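Local coordinates for protein integral membrane indolylacetylinositol arabinosyltransferase EmbB (Mycolicibacterium smegmatis MC2 155, PDB 7BVC) that probably polymerises arabinose into the arabinan of cell-wall arabinogalactan, working in the membrane and binding the drug ethambutol, at residues E836-S841 with E935-S940; E406-S411 with R446-I451; Y305-G310 with D1010-G1015. All blocks are in the same frame, centred on the assembly; numbering follows the deposited sequence.

Interaction 1: E836-S841 with E935-S940; sequences ESRLSS and EDLSLS. With CA (calcium ion), chain K.
Ser837 and Asp936 form an antiparallel hydrogen-bonded pair at the ends of their strands, each meeting the other through both backbone polar groups. Ser837 N gives a nearly straight bond to Asp936 O (3.2 Å, 177° at the hydrogen), whereas the return bond from Asp936 N to Ser837 O is weak at 3.3 Å. That second oxygen also receives a C-H...O contact from Glu935 CA. The next backbone donor, Leu937 N, bonds to Gln881 OE1.

Both side chains of the pair leave on one face of the sheet. Ser837 OG is satisfied by Gly768 O; Asp936, its CG anti to the backbone N (chi1 162°), directs OD2 to calcium at 2.7 Å. After the strand ends, Ser938 O binds the same calcium at 2.5 Å, and Asp943 supplies a third protein ligand through its carbonyl.

On the other face, Arg838 NE and Glu935 OE2 stay 3.8 Å apart, a long salt bridge, with guanidinium and carboxylate planes almost perpendicular. Beyond the strand end, Leu937 CD2 lies at the guanidinium edge, 4.0 Å from Arg838 NE.

The polar grip is thus concentrated on backbone and metal, and the ion probably offsets much of the charge on the buried Asp936 carboxylate.

Interaction 2: E406-S411 with R446-I451; sequences ERAVTS and RPILRI. With PNS (4'-phosphopantetheine), chain G.
Helix 406-411 and helix 446-451 approach to 9.9 Å between axes, their directions 43° apart, and the backbones come nearest where the CA atoms of Val409 and Pro447 stand 6.4 Å from each other. The side chains that meet across the interface are apolar. With Val409 CG1 anti to the backbone N (chi1 169°), CG2 falls anti to the carbonyl carbon and rests on the CB-CG side of the Pro447 ring, Val409 CG2 lying 3.8 Å from Pro447 CB. Beside this pair, Ala408 CB meets Ile448 CD1 at 4.1 Å, and Ile451 sends its CD1 between the helices to within 3.6 Å of Ala408 O. Helix 415-428 adjoins the same patch, with Ala417 touching both Ala408 and Ile448.

The polar side chains of helix 406-411 find partners away from the other helix. Arg407 reaches 4'-phosphopantetheine with both terminal nitrogens: ligand O40 lies in the guanidinium plane, at its edge, and takes a bond from Arg407 NH1 (2.5 Å) and a weak one from NH2, while Thr257 holds the ligand as well. Thr410 OG1 and Ser411 OG fold back onto the carbonyls of Glu406 and Arg407, each oxygen being approached from opposite faces of its plane by the hydroxyl and the helical N-H. On the partner helix, Arg450 NH2 sits 3.3 Å above the guanidinium plane of Arg446; both arginines form salt bridges to acidic side chains of another protein chain, and these partners probably offset their charge.

Both helices touch other chains, and cardiolipin lies close to Pro447. The arrangement is oblique helix-helix packing within the GT-C family region, next to the pantetheine pocket: the first helix carries the ligand-binding Arg407, the second the paired arginines.

Interaction 3: Y305-G310 with D1010-G1015; sequences YFRWFG and DTWQDG
One face of the Trp1012 indole is covered by the side chain of Arg307, while Phe306 CB touches the ring edge near CD1; the same arginine lays NE over a face of Trp308, toward the rim, and has Thr1011 O at its guanidinium edge. This cation-pi arrangement joins a loop of the GT-C region to the C-terminal domain beside the ethambutol pocket, to which Trp1012 belongs.

Extended from CG to NE, with CG anti to the backbone N (chi1 -163°), Arg307 crosses the indole at about a right angle. Arg307 CD makes a CH-pi contact 3.8 Å from the centroid of the Trp1012 five-membered ring, and Arg307 CZ stands 4.4 Å over that of the Trp1012 six-membered ring. Trp308 CH2 approaches Trp1012 CZ2 obliquely, to 4.3 Å. The arginine thus touches both tryptophans, and Trp972, also of the drug pocket, packs edge-to-face with Trp1012.

Nearby, the Phe306 ring and the Gln1013 side chain lie side by side, while Tyr305 CD2 sits over one face of that ring, toward the rim. The guanidinium is also held by one bent bond: Arg307 NH2 donates to a lone pair of Trp1012 O at 2.9 Å, the oxygen lying 19° out of the guanidinium plane.

The three contacts sample two of the protein's three family regions and join them. Interaction 3, about 11 Å from the centre of the chain, closes a loop of some 700 residues, and the other two are nested inside it: first interaction 2, between helices 391-411 and 446-455 of the GT-C region, then interaction 1, between strands 837-845 and 929-936 of the C-terminal domain. Those two lie on opposite sides of the chain's centre, with their own centres about 82 Å apart; each is 46 to 48 Å from the centre of interaction 3. Pantetheine, ethambutol and calcium sites are therefore well separated, and interaction 3 joins the GT-C region directly to the C-terminal domain at the drug pocket.

Interaction 1: E836-S841 with E935-S940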
loop_
_atom_site.group_PDB
_atom_site.type_symbol
_atom_site.label_atom_id
_atom_site.label_comp_id
_atom_site.label_asym_id
_atom_site.label_seq_id
_atom_site.Cartn_x
_atom_site.Cartn_y
_atom_site.Cartn_z
ATOM N N GLU B 836 6.609 -31.444 -28.646
ATOM C CA GLU B 836 7.263 -32.028 -27.484
ATOM C C GLU B 836 8.736 -32.218 -27.819
ATOM O O GLU B 836 9.069 -32.854 -28.824
ATOM C CB GLU B 836 6.621 -33.358 -27.099
ATOM C CG GLU B 836 5.262 -33.225 -26.441
ATOM C CD GLU B 836 4.724 -34.557 -25.963
ATOM O OE1 GLU B 836 4.785 -35.534 -26.738
ATOM O OE2 GLU B 836 4.245 -34.627 -24.812
ATOM N N SER B 837 9.608 -31.670 -26.981
ATOM C CA SER B 837 11.030 -31.590 -27.273
ATOM C C SER B 837 11.825 -32.465 -26.313
ATOM O O SER B 837 11.508 -32.547 -25.124
ATOM C CB SER B 837 11.518 -30.145 -27.180
ATOM O OG SER B 837 11.129 -29.404 -28.324
ATOM N N ARG B 838 12.855 -33.120 -26.844
ATOM C CA ARG B 838 13.766 -33.926 -26.050
ATOM C C ARG B 838 15.192 -33.646 -26.497
ATOM O O ARG B 838 15.433 -33.157 -27.604
ATOM C CB ARG B 838 13.462 -35.425 -26.172
ATOM C CG ARG B 838 12.303 -35.901 -25.319
ATOM C CD ARG B 838 10.997 -35.850 -26.089
ATOM N NE ARG B 838 9.870 -36.321 -25.292
ATOM C CZ ARG B 838 9.302 -37.513 -25.438
ATOM N NH1 ARG B 838 9.756 -38.356 -26.354
ATOM N NH2 ARG B 838 8.279 -37.860 -24.670
ATOM N N LEU B 839 16.140 -33.970 -25.624
ATOM C CA LEU B 839 17.551 -33.749 -25.901
ATOM C C LEU B 839 18.373 -34.550 -24.906
ATOM O O LEU B 839 18.053 -34.583 -23.716
ATOM C CB LEU B 839 17.907 -32.255 -25.817
ATOM C CG LEU B 839 19.350 -31.814 -26.084
ATOM C CD1 LEU B 839 19.370 -30.501 -26.841
ATOM C CD2 LEU B 839 20.113 -31.667 -24.780
ATOM N N SER B 840 19.424 -35.194 -25.403
ATOM C CA SER B 840 20.343 -35.945 -24.555
ATOM C C SER B 840 21.739 -35.760 -25.130
ATOM O O SER B 840 22.067 -36.352 -26.161
ATOM C CB SER B 840 19.961 -37.420 -24.492
ATOM O OG SER B 840 18.718 -37.592 -23.835
ATOM N N SER B 841 22.557 -34.950 -24.463
ATOM C CA SER B 841 23.853 -34.579 -25.001
ATOM C C SER B 841 24.798 -35.775 -24.998
ATOM O O SER B 841 24.461 -36.877 -24.558
ATOM C CB SER B 841 24.446 -33.427 -24.196
ATOM O OG SER B 841 23.652 -32.261 -24.319
ATOM N N GLU B 935 13.937 -31.564 -21.276
ATOM C CA GLU B 935 12.629 -31.982 -21.764
ATOM C C GLU B 935 11.613 -30.882 -21.499
ATOM O O GLU B 935 11.517 -30.373 -20.376
ATOM C CB GLU B 935 12.198 -33.292 -21.108
ATOM C CG GLU B 935 10.937 -33.891 -21.692
ATOM C CD GLU B 935 10.614 -35.243 -21.093
ATOM O OE1 GLU B 935 11.354 -35.684 -20.189
ATOM O OE2 GLU B 935 9.629 -35.872 -21.531
ATOM N N ASP B 936 10.865 -30.531 -22.547
ATOM C CA ASP B 936 9.815 -29.518 -22.520
ATOM C C ASP B 936 8.554 -30.143 -23.102
ATOM O O ASP B 936 8.491 -30.413 -24.305
ATOM C CB ASP B 936 10.231 -28.277 -23.308
ATOM C CG ASP B 936 9.054 -27.394 -23.678
ATOM O OD1 ASP B 936 8.692 -26.516 -22.871
ATOM O OD2 ASP B 936 8.499 -27.570 -24.782
ATOM N N LEU B 937 7.554 -30.376 -22.252
ATOM C CA LEU B 937 6.350 -31.096 -22.646
ATOM C C LEU B 937 5.104 -30.220 -22.661
ATOM O O LEU B 937 3.988 -30.752 -22.675
ATOM C CB LEU B 937 6.126 -32.293 -21.723
ATOM C CG LEU B 937 7.228 -33.351 -21.694
ATOM C CD1 LEU B 937 6.836 -34.486 -20.766
ATOM C CD2 LEU B 937 7.513 -33.869 -23.094
ATOM N N SER B 938 5.258 -28.900 -22.654
ATOM C CA SER B 938 4.128 -27.981 -22.694
ATOM C C SER B 938 3.999 -27.397 -24.093
ATOM O O SER B 938 4.995 -26.965 -24.682
ATOM C CB SER B 938 4.298 -26.863 -21.666
ATOM O OG SER B 938 3.118 -26.088 -21.556
ATOM N N LEU B 939 2.777 -27.389 -24.621
ATOM C CA LEU B 939 2.511 -26.835 -25.940
ATOM C C LEU B 939 2.145 -25.358 -25.898
ATOM O O LEU B 939 1.777 -24.797 -26.934
ATOM C CB LEU B 939 1.397 -27.613 -26.637
ATOM C CG LEU B 939 1.642 -29.076 -26.997
ATOM C CD1 LEU B 939 0.460 -29.593 -27.791
ATOM C CD2 LEU B 939 2.931 -29.238 -27.778
ATOM N N SER B 940 2.216 -24.721 -24.735
ATOM C CA SER B 940 2.029 -23.283 -24.688
ATOM C C SER B 940 3.238 -22.588 -25.302
ATOM O O SER B 940 4.351 -23.122 -25.327
ATOM C CB SER B 940 1.819 -22.809 -23.252
ATOM O OG SER B 940 1.989 -21.409 -23.150
HETATM CA CA CA K . 6.874 -25.608 -25.679
#

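Interaction 2: E406-S411 with R446-I451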
loop_
_atom_site.group_PDB
_atom_site.type_symbol
_atom_site.label_atom_id
_atom_site.label_comp_id
_atom_site.label_asym_id
_atom_site.label_seq_id
_atom_site.Cartn_x
_atom_site.Cartn_y
_atom_site.Cartn_z
ATOM N N GLU B 406 11.624 14.067 37.139
ATOM C CA GLU B 406 11.118 13.487 38.378
ATOM C C GLU B 406 12.023 13.815 39.559
ATOM O O GLU B 406 11.529 14.039 40.668
ATOM C CB GLU B 406 10.959 11.977 38.229
ATOM C CG GLU B 406 9.868 11.569 37.254
ATOM C CD GLU B 406 8.476 11.760 37.821
ATOM O OE1 GLU B 406 8.347 11.887 39.056
ATOM O OE2 GLU B 406 7.509 11.781 37.030
ATOM N N ARG B 407 13.341 13.861 39.342
ATOM C CA ARG B 407 14.246 14.265 40.415
ATOM C C ARG B 407 14.020 15.719 40.809
ATOM O O ARG B 407 14.099 16.067 41.995
ATOM C CB ARG B 407 15.696 14.049 39.987
ATOM C CG ARG B 407 16.165 12.611 40.070
ATOM C CD ARG B 407 16.193 12.116 41.503
ATOM N NE ARG B 407 16.872 10.829 41.610
ATOM C CZ ARG B 407 18.032 10.648 42.229
ATOM N NH1 ARG B 407 18.643 11.670 42.805
ATOM N NH2 ARG B 407 18.579 9.442 42.275
ATOM N N ALA B 408 13.749 16.580 39.829
ATOM C CA ALA B 408 13.448 17.977 40.131
ATOM C C ALA B 408 12.160 18.098 40.931
ATOM O O ALA B 408 12.075 18.895 41.873
ATOM C CB ALA B 408 13.349 18.788 38.840
ATOM N N VAL B 409 11.142 17.318 40.566
ATOM C CA VAL B 409 9.883 17.341 41.310
ATOM C C VAL B 409 10.094 16.828 42.729
ATOM O O VAL B 409 9.530 17.365 43.691
ATOM C CB VAL B 409 8.808 16.528 40.564
ATOM C CG1 VAL B 409 7.587 16.329 41.440
ATOM C CG2 VAL B 409 8.429 17.215 39.266
ATOM N N THR B 410 10.915 15.789 42.885
ATOM C CA THR B 410 11.145 15.203 44.201
ATOM C C THR B 410 11.900 16.167 45.111
ATOM O O THR B 410 11.412 16.540 46.182
ATOM C CB THR B 410 11.910 13.886 44.060
ATOM O OG1 THR B 410 11.052 12.890 43.495
ATOM C CG2 THR B 410 12.408 13.411 45.414
ATOM N N SER B 411 13.097 16.581 44.697
ATOM C CA SER B 411 13.933 17.417 45.552
ATOM C C SER B 411 13.436 18.851 45.652
ATOM O O SER B 411 13.836 19.566 46.577
ATOM C CB SER B 411 15.374 17.408 45.045
ATOM O OG SER B 411 15.468 18.019 43.770
ATOM N N ARG B 446 3.376 21.348 35.038
ATOM C CA ARG B 446 2.624 21.836 36.187
ATOM C C ARG B 446 3.453 21.781 37.472
ATOM O O ARG B 446 3.538 22.794 38.181
ATOM C CB ARG B 446 1.322 21.042 36.330
ATOM C CG ARG B 446 0.300 21.636 37.279
ATOM C CD ARG B 446 -1.061 21.002 37.048
ATOM N NE ARG B 446 -2.070 21.487 37.983
ATOM C CZ ARG B 446 -2.689 20.719 38.873
ATOM N NH1 ARG B 446 -2.404 19.427 38.947
ATOM N NH2 ARG B 446 -3.597 21.240 39.687
ATOM N N PRO B 447 4.086 20.650 37.819
ATOM C CA PRO B 447 4.906 20.632 39.039
ATOM C C PRO B 447 6.212 21.396 38.917
ATOM O O PRO B 447 6.914 21.543 39.923
ATOM C CB PRO B 447 5.162 19.137 39.262
ATOM C CG PRO B 447 5.139 18.567 37.909
ATOM C CD PRO B 447 4.068 19.321 37.178
ATOM N N ILE B 448 6.563 21.886 37.731
ATOM C CA ILE B 448 7.725 22.755 37.579
ATOM C C ILE B 448 7.327 24.221 37.681
ATOM O O ILE B 448 8.067 25.037 38.234
ATOM C CB ILE B 448 8.443 22.450 36.248
ATOM C CG1 ILE B 448 9.077 21.059 36.296
ATOM C CG2 ILE B 448 9.507 23.491 35.953
ATOM C CD1 ILE B 448 10.072 20.879 37.415
ATOM N N LEU B 449 6.150 24.576 37.161
ATOM C CA LEU B 449 5.595 25.892 37.456
ATOM C C LEU B 449 5.344 26.049 38.948
ATOM O O LEU B 449 5.537 27.134 39.508
ATOM C CB LEU B 449 4.304 26.109 36.669
ATOM C CG LEU B 449 4.462 26.553 35.216
ATOM C CD1 LEU B 449 3.122 26.526 34.508
ATOM C CD2 LEU B 449 5.070 27.940 35.159
ATOM N N ARG B 450 4.916 24.970 39.610
ATOM C CA ARG B 450 4.717 25.019 41.054
ATOM C C ARG B 450 6.015 25.273 41.809
ATOM O O ARG B 450 5.971 25.713 42.962
ATOM C CB ARG B 450 4.077 23.717 41.539
ATOM C CG ARG B 450 3.317 23.852 42.846
ATOM C CD ARG B 450 2.432 22.643 43.104
ATOM N NE ARG B 450 1.349 22.536 42.133
ATOM C CZ ARG B 450 1.047 21.425 41.471
ATOM N NH1 ARG B 450 1.747 20.317 41.673
ATOM N NH2 ARG B 450 0.042 21.420 40.607
ATOM N N ILE B 451 7.161 25.006 41.190
ATOM C CA ILE B 451 8.453 25.294 41.807
ATOM C C ILE B 451 8.935 26.692 41.449
ATOM O O ILE B 451 9.483 27.404 42.295
ATOM C CB ILE B 451 9.480 24.221 41.390
ATOM C CG1 ILE B 451 9.130 22.871 42.011
ATOM C CG2 ILE B 451 10.883 24.636 41.790
ATOM C CD1 ILE B 451 9.825 21.707 41.350
HETATM O O23 PNS G . 19.443 7.800 52.297
HETATM P P24 PNS G . 19.900 7.500 50.892
HETATM O O25 PNS G . 21.396 7.322 50.878
HETATM O O26 PNS G . 19.227 6.241 50.410
HETATM O O27 PNS G . 19.471 8.744 49.905
HETATM C C28 PNS G . 19.330 10.016 50.465
HETATM C C29 PNS G . 20.010 11.035 49.555
HETATM C C30 PNS G . 19.062 11.429 48.427
HETATM C C31 PNS G . 20.352 12.266 50.390
HETATM C C32 PNS G . 21.273 10.403 48.967
HETATM O O33 PNS G . 20.941 9.163 48.416
HETATM C C34 PNS G . 21.871 11.252 47.847
HETATM O O35 PNS G . 22.391 12.290 48.074
HETATM N N36 PNS G . 21.822 10.763 46.485
HETATM C C37 PNS G . 22.394 11.563 45.424
HETATM C C38 PNS G . 22.971 10.647 44.352
HETATM C C39 PNS G . 22.112 10.404 43.119
HETATM O O40 PNS G . 20.970 10.715 43.127
HETATM N N41 PNS G . 22.689 9.789 41.939
HETATM C C42 PNS G . 24.087 9.404 41.925
HETATM C C43 PNS G . 24.590 9.417 40.486
HETATM S S44 PNS G . 23.227 8.940 39.387
#

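Interaction 3: Y305-G310 with D1010-G1015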
loop_
_atom_site.group_PDB
_atom_site.type_symbol
_atom_site.label_atom_id
_atom_site.label_comp_id
_atom_site.label_asym_id
_atom_site.label_seq_id
_atom_site.Cartn_x
_atom_site.Cartn_y
_atom_site.Cartn_z
ATOM N N TYR B 305 25.368 10.466 1.373
ATOM C CA TYR B 305 26.221 9.886 0.344
ATOM C C TYR B 305 25.423 9.433 -0.872
ATOM O O TYR B 305 25.862 9.620 -2.012
ATOM C CB TYR B 305 27.011 8.723 0.939
ATOM C CG TYR B 305 28.081 8.167 0.038
ATOM C CD1 TYR B 305 29.069 8.985 -0.486
ATOM C CD2 TYR B 305 28.108 6.819 -0.282
ATOM C CE1 TYR B 305 30.049 8.476 -1.309
ATOM C CE2 TYR B 305 29.084 6.302 -1.102
ATOM C CZ TYR B 305 30.052 7.133 -1.611
ATOM O OH TYR B 305 31.025 6.617 -2.429
ATOM N N PHE B 306 24.246 8.848 -0.655
ATOM C CA PHE B 306 23.564 8.084 -1.689
ATOM C C PHE B 306 22.459 8.849 -2.408
ATOM O O PHE B 306 21.859 8.297 -3.333
ATOM C CB PHE B 306 22.973 6.805 -1.086
ATOM C CG PHE B 306 23.998 5.887 -0.488
ATOM C CD1 PHE B 306 24.702 5.004 -1.283
ATOM C CD2 PHE B 306 24.252 5.905 0.870
ATOM C CE1 PHE B 306 25.643 4.161 -0.735
ATOM C CE2 PHE B 306 25.190 5.062 1.421
ATOM C CZ PHE B 306 25.885 4.189 0.619
ATOM N N ARG B 307 22.175 10.091 -2.029
ATOM C CA ARG B 307 20.994 10.747 -2.571
ATOM C C ARG B 307 21.086 12.248 -2.336
ATOM O O ARG B 307 21.898 12.724 -1.539
ATOM C CB ARG B 307 19.723 10.167 -1.937
ATOM C CG ARG B 307 18.422 10.443 -2.667
ATOM C CD ARG B 307 17.271 9.789 -1.928
ATOM N NE ARG B 307 15.965 10.291 -2.341
ATOM C CZ ARG B 307 15.180 9.689 -3.226
ATOM N NH1 ARG B 307 14.007 10.215 -3.540
ATOM N NH2 ARG B 307 15.567 8.559 -3.797
ATOM N N TRP B 308 20.251 12.987 -3.073
ATOM C CA TRP B 308 20.003 14.413 -2.849
ATOM C C TRP B 308 21.209 15.282 -3.202
ATOM O O TRP B 308 21.535 16.228 -2.486
ATOM C CB TRP B 308 19.548 14.675 -1.413
ATOM C CG TRP B 308 18.171 14.176 -1.147
ATOM C CD1 TRP B 308 17.065 14.390 -1.909
ATOM C CD2 TRP B 308 17.751 13.359 -0.050
ATOM N NE1 TRP B 308 15.979 13.765 -1.354
ATOM C CE2 TRP B 308 16.375 13.124 -0.210
ATOM C CE3 TRP B 308 18.406 12.807 1.053
ATOM C CZ2 TRP B 308 15.640 12.362 0.691
ATOM C CZ3 TRP B 308 17.676 12.050 1.945
ATOM C CH2 TRP B 308 16.307 11.835 1.760
ATOM N N PHE B 309 21.869 14.960 -4.315
ATOM C CA PHE B 309 22.886 15.823 -4.922
ATOM C C PHE B 309 24.007 16.180 -3.952
ATOM O O PHE B 309 24.609 17.251 -4.054
ATOM C CB PHE B 309 22.256 17.095 -5.493
ATOM C CG PHE B 309 21.285 16.839 -6.608
ATOM C CD1 PHE B 309 21.726 16.717 -7.912
ATOM C CD2 PHE B 309 19.934 16.716 -6.350
ATOM C CE1 PHE B 309 20.837 16.481 -8.934
ATOM C CE2 PHE B 309 19.044 16.478 -7.372
ATOM C CZ PHE B 309 19.495 16.360 -8.664
ATOM N N GLY B 310 24.297 15.296 -3.006
ATOM C CA GLY B 310 25.366 15.552 -2.059
ATOM C C GLY B 310 25.076 16.665 -1.076
ATOM O O GLY B 310 25.939 17.520 -0.842
ATOM N N ASP B 1010 17.906 0.453 -6.539
ATOM C CA ASP B 1010 18.018 1.031 -7.871
ATOM C C ASP B 1010 17.090 2.220 -8.061
ATOM O O ASP B 1010 17.300 3.010 -8.986
ATOM C CB ASP B 1010 17.726 -0.027 -8.937
ATOM C CG ASP B 1010 18.973 -0.762 -9.387
ATOM O OD1 ASP B 1010 20.052 -0.524 -8.802
ATOM O OD2 ASP B 1010 18.876 -1.577 -10.328
ATOM N N THR B 1011 16.077 2.363 -7.208
ATOM C CA THR B 1011 15.186 3.513 -7.240
ATOM C C THR B 1011 15.561 4.582 -6.225
ATOM O O THR B 1011 15.191 5.745 -6.409
ATOM C CB THR B 1011 13.741 3.074 -6.988
ATOM O OG1 THR B 1011 13.636 2.500 -5.681
ATOM C CG2 THR B 1011 13.316 2.044 -8.017
ATOM N N TRP B 1012 16.276 4.214 -5.161
ATOM C CA TRP B 1012 16.733 5.197 -4.187
ATOM C C TRP B 1012 17.928 5.978 -4.716
ATOM O O TRP B 1012 17.956 7.211 -4.643
ATOM C CB TRP B 1012 17.082 4.500 -2.870
ATOM C CG TRP B 1012 17.427 5.433 -1.754
ATOM C CD1 TRP B 1012 18.674 5.817 -1.364
ATOM C CD2 TRP B 1012 16.512 6.093 -0.872
ATOM N NE1 TRP B 1012 18.594 6.678 -0.300
ATOM C CE2 TRP B 1012 17.276 6.865 0.021
ATOM C CE3 TRP B 1012 15.120 6.108 -0.756
ATOM C CZ2 TRP B 1012 16.696 7.642 1.018
ATOM C CZ3 TRP B 1012 14.547 6.880 0.235
ATOM C CH2 TRP B 1012 15.332 7.637 1.108
ATOM N N GLN B 1013 18.923 5.281 -5.255
ATOM C CA GLN B 1013 20.099 5.927 -5.833
ATOM C C GLN B 1013 19.922 6.172 -7.328
ATOM O O GLN B 1013 20.764 5.796 -8.138
ATOM C CB GLN B 1013 21.337 5.082 -5.570
ATOM C CG GLN B 1013 21.383 4.442 -4.201
ATOM C CD GLN B 1013 22.464 3.391 -4.101
ATOM O OE1 GLN B 1013 23.248 3.201 -5.028
ATOM N NE2 GLN B 1013 22.513 2.699 -2.972
ATOM N N ASP B 1014 18.824 6.812 -7.708
ATOM C CA ASP B 1014 18.567 7.085 -9.110
ATOM C C ASP B 1014 19.198 8.410 -9.519
ATOM O O ASP B 1014 19.394 9.309 -8.698
ATOM C CB ASP B 1014 17.064 7.108 -9.388
ATOM C CG ASP B 1014 16.743 7.024 -10.865
ATOM O OD1 ASP B 1014 17.682 6.848 -11.670
ATOM O OD2 ASP B 1014 15.551 7.135 -11.222
ATOM N N GLY B 1015 19.525 8.524 -10.805
ATOM C CA GLY B 1015 20.154 9.735 -11.299
ATOM C C GLY B 1015 19.257 10.956 -11.283
ATOM O O GLY B 1015 19.764 12.081 -11.264
#